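Local coordinates for protein polymerase subunit PA (Dhori virus, PDB 4CGS) that forms the N-terminal, cap-snatching-type domain of an orthomyxovirus polymerase subunit that as a whole probably binds RNA, at residues S13-L18 with V37-Y42; P31-I36 with L163-E168; K76-I81 with L91-R96; V103-G108 with V124-Q129. All coordinates share one frame; numbering follows the deposited sequence.

Contact 1: S13-L18 with V37-Y42; sequences SEIWAL and VECIKY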
loop_
_atom_site.group_PDB
_atom_site.type_symbol
_atom_site.label_atom_id
_atom_site.label_comp_id
_atom_site.label_asym_id
_atom_site.label_seq_id
_atom_site.Cartn_x
_atom_site.Cartn_y
_atom_site.Cartn_z
ATOM N N SER A 13 -15.845 0.658 3.428
ATOM C CA SER A 13 -16.373 -0.486 4.056
ATOM C C SER A 13 -15.886 -1.756 3.406
ATOM O O SER A 13 -15.625 -2.730 4.099
ATOM C CB SER A 13 -17.925 -0.429 4.084
ATOM O OG SER A 13 -18.392 0.667 4.813
ATOM N N GLU A 14 -15.755 -1.738 2.085
ATOM C CA GLU A 14 -15.352 -2.998 1.372
ATOM C C GLU A 14 -13.899 -3.335 1.576
ATOM O O GLU A 14 -13.585 -4.517 1.687
ATOM C CB GLU A 14 -15.778 -2.958 -0.095
ATOM C CG GLU A 14 -15.182 -1.828 -0.936
ATOM C CD GLU A 14 -15.915 -0.487 -0.942
ATOM O OE1 GLU A 14 -16.657 -0.201 0.017
ATOM O OE2 GLU A 14 -15.695 0.241 -1.957
ATOM N N ILE A 15 -13.031 -2.343 1.683
ATOM C CA ILE A 15 -11.614 -2.581 2.043
ATOM C C ILE A 15 -11.480 -3.084 3.467
ATOM O O ILE A 15 -10.768 -4.045 3.730
ATOM C CB ILE A 15 -10.747 -1.369 1.671
ATOM C CG1 ILE A 15 -10.589 -1.277 0.149
ATOM C CG2 ILE A 15 -9.421 -1.443 2.464
ATOM C CD1 ILE A 15 -9.861 -0.000 -0.313
ATOM N N TRP A 16 -12.230 -2.492 4.399
ATOM C CA TRP A 16 -12.243 -2.949 5.761
ATOM C C TRP A 16 -12.719 -4.368 5.815
ATOM O O TRP A 16 -12.107 -5.225 6.508
ATOM C CB TRP A 16 -13.092 -2.064 6.589
ATOM C CG TRP A 16 -13.107 -2.323 8.069
ATOM C CD1 TRP A 16 -14.097 -2.929 8.823
ATOM C CD2 TRP A 16 -12.113 -1.907 9.001
ATOM N NE1 TRP A 16 -13.776 -2.915 10.087
ATOM C CE2 TRP A 16 -12.592 -2.312 10.304
ATOM C CE3 TRP A 16 -10.898 -1.292 8.896
ATOM C CZ2 TRP A 16 -11.859 -2.074 11.455
ATOM C CZ3 TRP A 16 -10.201 -1.006 10.050
ATOM C CH2 TRP A 16 -10.680 -1.405 11.294
ATOM N N ALA A 17 -13.783 -4.682 5.115
ATOM C CA ALA A 17 -14.279 -6.045 5.159
ATOM C C ALA A 17 -13.230 -7.038 4.543
ATOM O O ALA A 17 -13.018 -8.169 5.044
ATOM C CB ALA A 17 -15.610 -6.154 4.444
ATOM N N LEU A 18 -12.645 -6.682 3.428
ATOM C CA LEU A 18 -11.676 -7.516 2.760
ATOM C C LEU A 18 -10.471 -7.819 3.702
ATOM O O LEU A 18 -9.868 -8.906 3.664
ATOM C CB LEU A 18 -11.222 -6.923 1.396
ATOM C CG LEU A 18 -10.328 -7.885 0.576
ATOM C CD1 LEU A 18 -10.909 -9.317 0.447
ATOM C CD2 LEU A 18 -9.948 -7.308 -0.771
ATOM N N VAL A 37 -3.497 0.605 9.386
ATOM C CA VAL A 37 -2.327 0.762 8.517
ATOM C C VAL A 37 -2.336 -0.179 7.313
ATOM O O VAL A 37 -2.011 0.241 6.200
ATOM C CB VAL A 37 -1.009 0.714 9.296
ATOM C CG1 VAL A 37 0.195 0.702 8.355
ATOM C CG2 VAL A 37 -0.926 1.900 10.247
ATOM N N GLU A 38 -2.778 -1.406 7.533
ATOM C CA GLU A 38 -2.805 -2.401 6.409
ATOM C C GLU A 38 -3.852 -1.998 5.393
ATOM O O GLU A 38 -3.646 -2.105 4.185
ATOM C CB GLU A 38 -3.048 -3.805 6.974
ATOM C CG GLU A 38 -2.778 -4.917 5.970
ATOM C CD GLU A 38 -2.875 -6.297 6.560
ATOM O OE1 GLU A 38 -2.805 -6.470 7.786
ATOM O OE2 GLU A 38 -3.100 -7.235 5.749
ATOM N N CYS A 39 -4.968 -1.479 5.861
ATOM C CA CYS A 39 -5.973 -0.964 4.958
ATOM C C CYS A 39 -5.526 0.281 4.236
ATOM O O CYS A 39 -5.853 0.494 3.075
ATOM C CB CYS A 39 -7.294 -0.659 5.656
ATOM S SG CYS A 39 -8.231 -2.100 6.241
ATOM N N ILE A 40 -4.739 1.134 4.882
ATOM C CA ILE A 40 -4.111 2.287 4.228
ATOM C C ILE A 40 -3.204 1.786 3.111
ATOM O O ILE A 40 -3.226 2.312 1.989
ATOM C CB ILE A 40 -3.361 3.170 5.239
ATOM C CG1 ILE A 40 -4.362 3.906 6.191
ATOM C CG2 ILE A 40 -2.494 4.225 4.502
ATOM C CD1 ILE A 40 -3.689 4.674 7.309
ATOM N N LYS A 41 -2.350 0.786 3.423
ATOM C CA LYS A 41 -1.458 0.218 2.426
ATOM C C LYS A 41 -2.230 -0.309 1.226
ATOM O O LYS A 41 -1.864 -0.048 0.087
ATOM C CB LYS A 41 -0.661 -0.874 3.064
ATOM C CG LYS A 41 0.306 -1.595 2.119
ATOM C CD LYS A 41 1.005 -2.699 2.872
ATOM C CE LYS A 41 1.799 -3.617 1.989
ATOM N NZ LYS A 41 2.625 -4.541 2.875
ATOM N N TYR A 42 -3.311 -1.035 1.438
ATOM C CA TYR A 42 -4.121 -1.562 0.367
ATOM C C TYR A 42 -4.706 -0.454 -0.477
ATOM O O TYR A 42 -4.742 -0.514 -1.719
ATOM C CB TYR A 42 -5.147 -2.537 0.851
ATOM C CG TYR A 42 -5.866 -3.277 -0.235
ATOM C CD1 TYR A 42 -5.200 -4.294 -0.936
ATOM C CD2 TYR A 42 -7.152 -2.942 -0.632
ATOM C CE1 TYR A 42 -5.796 -5.008 -1.949
ATOM C CE2 TYR A 42 -7.784 -3.655 -1.662
ATOM C CZ TYR A 42 -7.132 -4.695 -2.283
ATOM O OH TYR A 42 -7.742 -5.401 -3.304
#
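Ile15 lies against Cys39 and Tyr42 where helix 13-18 passes over helix 31-44. The short segment axes approach to 9.9 Å at 119°, and the closest backbone pair is Ile15 with Cys39, their CA atoms 6.6 Å apart. The tighter part is here: the two branches of Ile15 meet different partners, and Ile15, Cys39 and Tyr42 are all buried. With CG2 anti to the backbone N and CG1 beside it (chi1 -72°), CG2 meets Cys39 CB at 3.9 Å while CG1 reaches Tyr42 CD2, also at 3.9 Å, arriving at the ring edge and in its plane. Cys39 SG continues the buried side: it touches Trp16 CE3 at 3.8 Å in a sulfur-aromatic contact, 5.1 Å from SG to the centroid of the Trp16 six-membered ring and well tilted from the ring normal. The CB of Trp16 points away from helix 31-44, yet the indole swings back far enough for its benzene part to reach the sulfur; its NE1 is hydrogen-bonded to Asp4.

The looser side is at Leu18, which is partly exposed. Its CD2 is 3.9 Å from Tyr42 OH; the two side chains cross at about a right angle, and this one methyl meets the hydroxyl end of the ring. Tyr42 also stacks with Trp65, and its OH makes a weak hydrogen bond to a glycerol molecule that probably came from the crystallisation liquor. The chemistry across the two segments is therefore apolar, with one sulfur-aromatic approach: their pairing rests on shape and burial, and Trp16 NE1 turns to Asp4 instead.

Contact 2: P31-I36 with L163-E168; sequences PLEARI and LERMQE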
loop_
_atom_site.group_PDB
_atom_site.type_symbol
_atom_site.label_atom_id
_atom_site.label_comp_id
_atom_site.label_asym_id
_atom_site.label_seq_id
_atom_site.Cartn_x
_atom_site.Cartn_y
_atom_site.Cartn_z
ATOM N N PRO A 31 -3.545 -4.678 17.238
ATOM C CA PRO A 31 -4.223 -5.139 16.045
ATOM C C PRO A 31 -5.087 -4.086 15.347
ATOM O O PRO A 31 -5.136 -4.034 14.119
ATOM C CB PRO A 31 -5.034 -6.315 16.506
ATOM C CG PRO A 31 -5.162 -6.113 18.018
ATOM C CD PRO A 31 -3.886 -5.491 18.427
ATOM N N LEU A 32 -5.788 -3.263 16.098
ATOM C CA LEU A 32 -6.616 -2.226 15.407
ATOM C C LEU A 32 -5.722 -1.265 14.613
ATOM O O LEU A 32 -6.012 -0.965 13.437
ATOM C CB LEU A 32 -7.505 -1.474 16.445
ATOM C CG LEU A 32 -8.187 -0.257 15.845
ATOM C CD1 LEU A 32 -9.126 -0.600 14.682
ATOM C CD2 LEU A 32 -8.942 0.516 16.932
ATOM N N GLU A 33 -4.678 -0.799 15.250
ATOM C CA GLU A 33 -3.763 0.132 14.621
ATOM C C GLU A 33 -3.150 -0.521 13.358
ATOM O O GLU A 33 -3.047 0.083 12.306
ATOM C CB GLU A 33 -2.665 0.561 15.550
ATOM C CG GLU A 33 -3.035 1.411 16.771
ATOM C CD GLU A 33 -3.584 0.648 17.977
ATOM O OE1 GLU A 33 -3.938 -0.521 17.899
ATOM O OE2 GLU A 33 -3.574 1.232 19.087
ATOM N N ALA A 34 -2.696 -1.746 13.515
ATOM C CA ALA A 34 -2.138 -2.476 12.415
ATOM C C ALA A 34 -3.132 -2.717 11.326
ATOM O O ALA A 34 -2.767 -2.618 10.128
ATOM C CB ALA A 34 -1.522 -3.786 12.877
ATOM N N ARG A 35 -4.372 -2.977 11.621
ATOM C CA ARG A 35 -5.407 -3.215 10.607
ATOM C C ARG A 35 -5.644 -1.932 9.820
ATOM O O ARG A 35 -5.789 -1.978 8.584
ATOM C CB ARG A 35 -6.702 -3.667 11.258
ATOM C CG ARG A 35 -7.790 -4.080 10.317
ATOM C CD ARG A 35 -8.970 -4.698 10.994
ATOM N NE ARG A 35 -9.976 -5.097 10.018
ATOM C CZ ARG A 35 -11.176 -5.591 10.364
ATOM N NH1 ARG A 35 -11.456 -5.722 11.669
ATOM N NH2 ARG A 35 -12.105 -5.881 9.434
ATOM N N ILE A 36 -5.709 -0.782 10.524
ATOM C CA ILE A 36 -5.859 0.461 9.825
ATOM C C ILE A 36 -4.725 0.732 8.913
ATOM O O ILE A 36 -4.933 1.084 7.755
ATOM C CB ILE A 36 -6.089 1.627 10.824
ATOM C CG1 ILE A 36 -7.459 1.429 11.550
ATOM C CG2 ILE A 36 -6.074 2.972 10.096
ATOM C CD1 ILE A 36 -7.705 2.322 12.745
ATOM N N LEU A 163 -4.167 8.822 15.587
ATOM C CA LEU A 163 -2.810 9.058 15.025
ATOM C C LEU A 163 -1.702 8.706 15.998
ATOM O O LEU A 163 -0.758 7.997 15.649
ATOM C CB LEU A 163 -2.585 10.498 14.535
ATOM C CG LEU A 163 -1.234 10.833 13.848
ATOM C CD1 LEU A 163 -1.012 9.870 12.716
ATOM C CD2 LEU A 163 -1.078 12.264 13.365
ATOM N N GLU A 164 -1.851 9.150 17.240
ATOM C CA GLU A 164 -0.901 8.850 18.291
ATOM C C GLU A 164 -0.773 7.327 18.496
ATOM O O GLU A 164 0.340 6.803 18.548
ATOM C CB GLU A 164 -1.268 9.522 19.603
ATOM C CG GLU A 164 -0.189 9.359 20.685
ATOM C CD GLU A 164 -0.657 9.620 22.127
ATOM O OE1 GLU A 164 -1.845 9.735 22.439
ATOM O OE2 GLU A 164 0.238 9.660 22.987
ATOM N N ARG A 165 -1.907 6.629 18.523
ATOM C CA ARG A 165 -1.925 5.180 18.652
ATOM C C ARG A 165 -1.192 4.503 17.489
ATOM O O ARG A 165 -0.429 3.539 17.702
ATOM C CB ARG A 165 -3.360 4.668 18.793
ATOM C CG ARG A 165 -3.914 4.999 20.183
ATOM C CD ARG A 165 -5.316 4.524 20.379
ATOM N NE ARG A 165 -5.417 3.115 20.169
ATOM C CZ ARG A 165 -6.551 2.438 20.238
ATOM N NH1 ARG A 165 -7.666 3.058 20.623
ATOM N NH2 ARG A 165 -6.568 1.121 19.955
ATOM N N MET A 166 -1.454 4.936 16.246
ATOM C CA MET A 166 -0.750 4.354 15.110
ATOM C C MET A 166 0.760 4.606 15.142
ATOM O O MET A 166 1.555 3.787 14.700
ATOM C CB MET A 166 -1.308 4.849 13.775
ATOM C CG MET A 166 -2.634 4.178 13.405
ATOM S SD MET A 166 -3.206 4.637 11.756
ATOM C CE MET A 166 -3.730 6.318 12.010
ATOM N N GLN A 167 1.162 5.757 15.668
ATOM C CA GLN A 167 2.573 6.051 15.875
ATOM C C GLN A 167 3.212 5.169 16.941
ATOM O O GLN A 167 4.416 5.167 17.085
ATOM C CB GLN A 167 2.767 7.557 16.107
ATOM C CG GLN A 167 2.476 8.315 14.813
ATOM C CD GLN A 167 2.616 9.822 14.781
ATOM O OE1 GLN A 167 2.436 10.547 15.810
ATOM N NE2 GLN A 167 2.926 10.329 13.550
ATOM N N GLU A 168 2.376 4.517 17.743
ATOM C CA GLU A 168 2.802 3.540 18.724
ATOM C C GLU A 168 2.923 2.123 18.176
ATOM O O GLU A 168 3.205 1.190 18.937
ATOM C CB GLU A 168 1.921 3.575 20.002
ATOM C CG GLU A 168 1.984 4.878 20.736
ATOM C CD GLU A 168 0.951 5.021 21.855
ATOM O OE1 GLU A 168 -0.124 4.408 21.793
ATOM O OE2 GLU A 168 1.162 5.837 22.771
#
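Glu33 and Met166 set the spacing of the two backbones, their CA atoms being only 5.2 Å apart, which places the first turns of helix 31-44 directly beside helix 162-166. Glu33, a buried residue, rests its CG against the backbone at Arg165 and Met166, 3.5 Å from Arg165 O. The chain then bends at chi2 (81°), turning the carboxylate back to meet Arg165.

Two nitrogens of Arg165 grip one oxygen side-on: NE gives a 2.8 Å hydrogen bond to Glu33 OE2, and NH2 adds a longer one of 3.1 Å to the same atom. Together they form a salt bridge. OE2 lies in the guanidinium plane, at its edge, whereas both donors rise over the same face of the carboxylate, whose plane is 64° from that of the guanidinium. A bend at chi3 (57°) brings NE and NH2 round to Glu33. Arg165 probably offsets the negative charge of Glu33 and so eases its burial.

Leu32 CD2 lies beside the guanidinium, 3.9 Å from Arg165 NH2 and oblique to the plane. Further along helix 31-44, Ile36 CG2 meets Met166 SD at 3.7 Å, a less certain contact because it holds for only one of two modelled conformers of the methionine. Leu32 and Ile36 also pack on Trp16 of helix 13-18, while Met166 touches Ser157 of helix 140-157. The arrangement is a helix-helix junction in which a Glu-Arg salt bridge, both nitrogens on one oxygen, sits next to a separate apolar Ile-Met contact and holds the C-terminal helix of this PA domain against an early helix.

Contact 3: K76-I81 with L91-R96; sequences KRQNLI and LDLKER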
loop_
_atom_site.group_PDB
_atom_site.type_symbol
_atom_site.label_atom_id
_atom_site.label_comp_id
_atom_site.label_asym_id
_atom_site.label_seq_id
_atom_site.Cartn_x
_atom_site.Cartn_y
_atom_site.Cartn_z
ATOM N N LYS A 76 4.564 -15.775 -12.940
ATOM C CA LYS A 76 4.995 -16.738 -13.961
ATOM C C LYS A 76 4.371 -16.391 -15.321
ATOM O O LYS A 76 5.091 -16.404 -16.342
ATOM C CB LYS A 76 4.682 -18.165 -13.562
ATOM C CG LYS A 76 5.599 -18.683 -12.479
ATOM C CD LYS A 76 5.269 -20.133 -12.102
ATOM C CE LYS A 76 6.171 -20.643 -10.982
ATOM N NZ LYS A 76 7.333 -21.472 -11.434
ATOM N N ARG A 77 3.071 -16.066 -15.323
ATOM C CA ARG A 77 2.355 -15.730 -16.577
ATOM C C ARG A 77 2.960 -14.434 -17.227
ATOM O O ARG A 77 3.089 -14.326 -18.457
ATOM C CB ARG A 77 0.873 -15.507 -16.326
ATOM C CG ARG A 77 0.080 -15.425 -17.639
ATOM C CD ARG A 77 -1.437 -15.583 -17.458
ATOM N NE ARG A 77 -2.155 -15.094 -18.652
ATOM C CZ ARG A 77 -2.556 -15.808 -19.718
ATOM N NH1 ARG A 77 -2.365 -17.129 -19.823
ATOM N NH2 ARG A 77 -3.185 -15.177 -20.698
ATOM N N GLN A 78 3.360 -13.459 -16.423
ATOM C CA GLN A 78 3.950 -12.218 -16.917
ATOM C C GLN A 78 5.453 -12.278 -17.097
ATOM O O GLN A 78 6.076 -11.324 -17.524
ATOM C CB GLN A 78 3.664 -11.020 -16.012
ATOM C CG GLN A 78 2.159 -10.738 -15.951
ATOM C CD GLN A 78 1.610 -10.219 -17.235
ATOM O OE1 GLN A 78 2.349 -9.616 -18.025
ATOM N NE2 GLN A 78 0.326 -10.371 -17.448
ATOM N N ASN A 79 6.058 -13.388 -16.704
ATOM C CA ASN A 79 7.514 -13.496 -16.657
ATOM C C ASN A 79 8.175 -12.355 -15.890
ATOM O O ASN A 79 9.162 -11.820 -16.335
ATOM C CB ASN A 79 8.086 -13.618 -18.089
ATOM C CG ASN A 79 9.522 -14.111 -18.108
ATOM O OD1 ASN A 79 9.943 -14.921 -17.229
ATOM N ND2 ASN A 79 10.301 -13.638 -19.079
ATOM N N LEU A 80 7.577 -12.055 -14.728
ATOM C CA LEU A 80 8.117 -11.072 -13.785
ATOM C C LEU A 80 8.349 -11.800 -12.498
ATOM O O LEU A 80 7.444 -12.089 -11.733
ATOM C CB LEU A 80 7.163 -9.921 -13.544
ATOM C CG LEU A 80 6.945 -9.013 -14.693
ATOM C CD1 LEU A 80 5.705 -8.161 -14.380
ATOM C CD2 LEU A 80 8.180 -8.166 -15.023
ATOM N N ILE A 81 9.612 -12.244 -12.315
ATOM C CA ILE A 81 9.969 -13.206 -11.260
ATOM C C ILE A 81 10.891 -12.512 -10.257
ATOM O O ILE A 81 11.757 -11.687 -10.618
ATOM C CB ILE A 81 10.730 -14.407 -11.846
ATOM C CG1 ILE A 81 10.036 -14.968 -13.134
ATOM C CG2 ILE A 81 10.848 -15.509 -10.753
ATOM C CD1 ILE A 81 8.582 -15.396 -12.993
ATOM N N LEU A 91 2.422 -5.791 -9.567
ATOM C CA LEU A 91 3.228 -5.937 -10.733
ATOM C C LEU A 91 2.947 -4.755 -11.669
ATOM O O LEU A 91 1.789 -4.525 -11.993
ATOM C CB LEU A 91 2.981 -7.257 -11.402
ATOM C CG LEU A 91 3.106 -8.541 -10.623
ATOM C CD1 LEU A 91 2.846 -9.738 -11.524
ATOM C CD2 LEU A 91 4.446 -8.599 -9.880
ATOM N N ASP A 92 3.992 -4.027 -12.100
ATOM C CA ASP A 92 3.866 -2.927 -13.003
ATOM C C ASP A 92 4.211 -3.488 -14.390
ATOM O O ASP A 92 5.378 -3.787 -14.669
ATOM C CB ASP A 92 4.838 -1.840 -12.607
ATOM C CG ASP A 92 4.828 -0.657 -13.543
ATOM O OD1 ASP A 92 4.319 -0.723 -14.667
ATOM O OD2 ASP A 92 5.365 0.422 -13.131
ATOM N N LEU A 93 3.190 -3.693 -15.221
ATOM C CA LEU A 93 3.386 -4.347 -16.507
ATOM C C LEU A 93 3.993 -3.406 -17.563
ATOM O O LEU A 93 4.490 -3.836 -18.647
ATOM C CB LEU A 93 2.071 -4.921 -16.978
ATOM C CG LEU A 93 1.329 -5.850 -16.002
ATOM C CD1 LEU A 93 0.078 -6.453 -16.636
ATOM C CD2 LEU A 93 2.304 -6.937 -15.541
ATOM N N LYS A 94 3.962 -2.113 -17.300
ATOM C CA LYS A 94 4.602 -1.102 -18.223
ATOM C C LYS A 94 6.073 -1.109 -18.002
ATOM O O LYS A 94 6.845 -1.291 -18.971
ATOM C CB LYS A 94 3.970 0.255 -18.025
ATOM C CG LYS A 94 4.662 1.327 -18.809
ATOM C CD LYS A 94 4.106 2.680 -18.416
ATOM C CE LYS A 94 4.800 3.812 -19.134
ATOM N NZ LYS A 94 4.288 5.073 -18.572
ATOM N N GLU A 95 6.479 -0.895 -16.780
ATOM C CA GLU A 95 7.901 -0.784 -16.418
ATOM C C GLU A 95 8.567 -2.152 -16.199
ATOM O O GLU A 95 9.811 -2.226 -16.141
ATOM C CB GLU A 95 8.079 0.135 -15.197
ATOM C CG GLU A 95 7.626 1.559 -15.458
ATOM C CD GLU A 95 8.352 2.241 -16.575
ATOM O OE1 GLU A 95 9.497 1.855 -16.826
ATOM O OE2 GLU A 95 7.758 3.160 -17.169
ATOM N N ARG A 96 7.769 -3.226 -16.080
ATOM C CA ARG A 96 8.301 -4.574 -15.841
ATOM C C ARG A 96 9.026 -4.571 -14.477
ATOM O O ARG A 96 10.175 -4.995 -14.386
ATOM C CB ARG A 96 9.214 -5.063 -16.973
ATOM C CG ARG A 96 8.607 -4.911 -18.349
ATOM C CD ARG A 96 7.555 -6.023 -18.542
ATOM N NE ARG A 96 8.196 -7.351 -18.382
ATOM C CZ ARG A 96 7.546 -8.501 -18.311
ATOM N NH1 ARG A 96 6.241 -8.489 -18.341
ATOM N NH2 ARG A 96 8.219 -9.656 -18.076
HETATM O O HOH W 1 4.059 -10.328 -20.008
#
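Arg96 reaches the end of helix 68-78 and holds Gln78 O end-on with both terminal nitrogens. The hydrogen bonds are 2.8 Å from NH2 and 3.0 Å from NH1 to Gln78 O, and both donors lie in the carbonyl plane. Bends at chi2 (-76°) and chi3 (-58°) fold the arginine back for this grip. It thus captures a carbonyl at the helix C-terminus, where Asn79, with positive phi, forms a Schellman motif. A water adds a second link, donating to Gln78 OE1 at 2.7 Å and accepting weakly from Arg96 NH1.

Van der Waals packing centres on buried Leu80. Its CD2 sits over the middle of one guanidinium face, 3.4 Å from Arg96 CZ; the apolar pairs are Leu80 CD1 with Leu93 CD2 at 3.8 Å and Leu91 CB at 4.1 Å. Gln78 crosses Leu93 at about a right angle, OE1 lying 3.7 Å from Leu93 CD2.

Within 91-96, Asp92 OD1 accepts from Lys94 N, an Asx turn, and from Glu95 N, completing an Asx motif. Asp92 OD2 is bound by Tyr137 and by Arg59 of strand 57-62. The contact fastens helix 68-78 to the turn between antiparallel strands 90-92 and 97-104, beside strand 57-62.

Contact 4: V103-G108 with V124-Q129; sequences VYPDNG and VSLSGQ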
loop_
_atom_site.group_PDB
_atom_site.type_symbol
_atom_site.label_atom_id
_atom_site.label_comp_id
_atom_site.label_asym_id
_atom_site.label_seq_id
_atom_site.Cartn_x
_atom_site.Cartn_y
_atom_site.Cartn_z
ATOM N N VAL A 103 4.095 1.934 4.283
ATOM C CA VAL A 103 3.511 3.079 4.936
ATOM C C VAL A 103 4.239 3.334 6.259
ATOM O O VAL A 103 4.320 2.489 7.135
ATOM C CB VAL A 103 2.001 2.889 5.228
ATOM C CG1 VAL A 103 1.430 4.100 5.948
ATOM C CG2 VAL A 103 1.276 2.568 3.931
ATOM N N TYR A 104 4.767 4.522 6.404
ATOM C CA TYR A 104 5.462 4.958 7.609
ATOM C C TYR A 104 4.505 5.821 8.473
ATOM O O TYR A 104 4.043 6.738 8.012
ATOM C CB TYR A 104 6.655 5.757 7.098
ATOM C CG TYR A 104 7.723 4.962 6.415
ATOM C CD1 TYR A 104 7.541 4.504 5.098
ATOM C CD2 TYR A 104 8.878 4.571 7.062
ATOM C CE1 TYR A 104 8.477 3.757 4.445
ATOM C CE2 TYR A 104 9.850 3.818 6.410
ATOM C CZ TYR A 104 9.638 3.380 5.111
ATOM O OH TYR A 104 10.592 2.634 4.426
ATOM N N PRO A 105 4.014 5.330 9.664
ATOM C CA PRO A 105 3.429 6.283 10.618
ATOM C C PRO A 105 4.572 7.307 10.902
ATOM O O PRO A 105 5.588 6.906 11.492
ATOM C CB PRO A 105 3.080 5.387 11.826
ATOM C CG PRO A 105 2.991 3.949 11.309
ATOM C CD PRO A 105 3.972 3.932 10.155
ATOM N N ASP A 106 4.465 8.583 10.516
ATOM C CA ASP A 106 5.679 9.243 10.278
ATOM C C ASP A 106 5.403 10.685 10.208
ATOM O O ASP A 106 4.797 11.179 9.255
ATOM C CB ASP A 106 6.223 8.724 8.946
ATOM C CG ASP A 106 7.684 9.204 8.621
ATOM O OD1 ASP A 106 8.314 9.864 9.479
ATOM O OD2 ASP A 106 8.199 8.883 7.524
ATOM N N ASN A 107 5.903 11.400 11.204
ATOM C CA ASN A 107 6.227 12.782 10.925
ATOM C C ASN A 107 7.567 12.595 10.195
ATOM O O ASN A 107 8.524 12.030 10.804
ATOM C CB ASN A 107 6.279 13.683 12.176
ATOM C CG ASN A 107 7.689 13.974 12.654
ATOM O OD1 ASN A 107 8.177 13.337 13.590
ATOM N ND2 ASN A 107 8.355 14.953 12.021
ATOM N N GLY A 108 7.614 12.935 8.894
ATOM C CA GLY A 108 8.902 12.887 8.169
ATOM C C GLY A 108 8.773 12.246 6.805
ATOM O O GLY A 108 7.709 11.707 6.482
ATOM N N VAL A 124 5.829 5.850 1.627
ATOM C CA VAL A 124 4.996 7.017 1.915
ATOM C C VAL A 124 4.759 7.113 3.384
ATOM O O VAL A 124 4.631 6.093 4.095
ATOM C CB VAL A 124 3.670 6.960 1.135
ATOM C CG1 VAL A 124 3.860 6.969 -0.380
ATOM C CG2 VAL A 124 2.779 5.790 1.514
ATOM N N SER A 125 4.573 8.337 3.895
ATOM C CA SER A 125 4.248 8.563 5.314
ATOM C C SER A 125 2.792 8.781 5.481
ATOM O O SER A 125 2.068 9.187 4.576
ATOM C CB SER A 125 5.011 9.735 5.897
ATOM O OG SER A 125 4.413 10.972 5.507
ATOM N N LEU A 126 2.319 8.580 6.715
ATOM C CA LEU A 126 0.920 8.818 7.026
ATOM C C LEU A 126 0.519 10.275 6.752
ATOM O O LEU A 126 -0.622 10.561 6.423
ATOM C CB LEU A 126 0.549 8.419 8.491
ATOM C CG LEU A 126 0.543 6.954 8.957
ATOM C CD1 LEU A 126 0.364 6.825 10.481
ATOM C CD2 LEU A 126 -0.444 6.068 8.197
ATOM N N SER A 127 1.471 11.198 6.912
ATOM C CA SER A 127 1.208 12.632 6.692
ATOM C C SER A 127 1.350 13.016 5.246
ATOM O O SER A 127 1.311 14.201 4.909
ATOM C CB SER A 127 2.149 13.471 7.549
ATOM O OG SER A 127 3.438 13.194 7.204
ATOM N N GLY A 128 1.499 12.046 4.347
ATOM C CA GLY A 128 1.396 12.325 2.951
ATOM C C GLY A 128 2.717 12.609 2.246
ATOM O O GLY A 128 2.761 13.092 1.101
ATOM N N GLN A 129 3.803 12.322 2.931
ATOM C CA GLN A 129 5.135 12.490 2.335
ATOM C C GLN A 129 5.528 11.282 1.467
ATOM O O GLN A 129 5.121 10.181 1.740
ATOM C CB GLN A 129 6.226 12.736 3.405
ATOM C CG GLN A 129 5.927 13.974 4.221
ATOM C CD GLN A 129 6.674 15.149 3.662
ATOM O OE1 GLN A 129 7.851 15.330 3.944
ATOM N NE2 GLN A 129 6.020 15.923 2.827
HETATM O O HOH W 2 5.666 14.627 8.197
#
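Tyr104 and Ser125 pair, as Val103 and Val124 do, in a short parallel bridge between strand 97-104 and strand 119-125, the latter an outermost strand of the mixed sheet. Tyr104 N donates to Val124 O at 2.8 Å with an N-H...O angle of 170°, and Leu126 N returns a bond to Tyr104 O at 2.8 Å. The Tyr104 ring presents its edge to the same Val124 O, CD1 being 3.5 Å away, while its OH is bound by Arg123.

Beyond the bridge both segments leave the sheet, and their shapes interlock. Leu126 is the second residue of the type I turn from Ser125 to Gly128, and its side chain is the main bump. Directed by CG anti to the carbonyl carbon (chi1 -68°), it fits against Val103, where CD2 meets Val103 CG1 at 3.5 Å, the two side chains crossing at about a right angle. Its CD1 turns to Pro105, but that approach is modelled too close to be relied on. On the Tyr104 side of the sheet, Ser125 CB fits the notch between Asp106 CB and Gly108 O, at 3.4 Å from each.

Ser125 OG points back into its own turn, where it accepts from Gln129 N and shares a hydrogen bond with Ser127 OG. One water closes the far end: it accepts from Gly108 N at 2.7 Å and lies 2.8 Å from Ser127 OG.

From the N terminus, helix 13-18 returns through contact 1 to helix 31-44 after 18 intervening residues. Helix 31-44 also opens contact 2 at its start, so the two contacts cross along the chain; contact 2 closes only at 163-168, enclosing 126 residues and bringing the C-terminal helix home. Contacts 3 and 4 are nested in that great loop, one after the other, closing over 9 and 15 residues. Contact 3 ties the end of helix 68-78 to the sheet, its centre about 33 Å from that of contact 2. Contact 4 lies at the far end of strand 97-104, beside strand 119-125, and touches both helical contacts: Leu126 packs on Ile40 and Leu163, linking sheet, helix 31-44 and C-terminal helix.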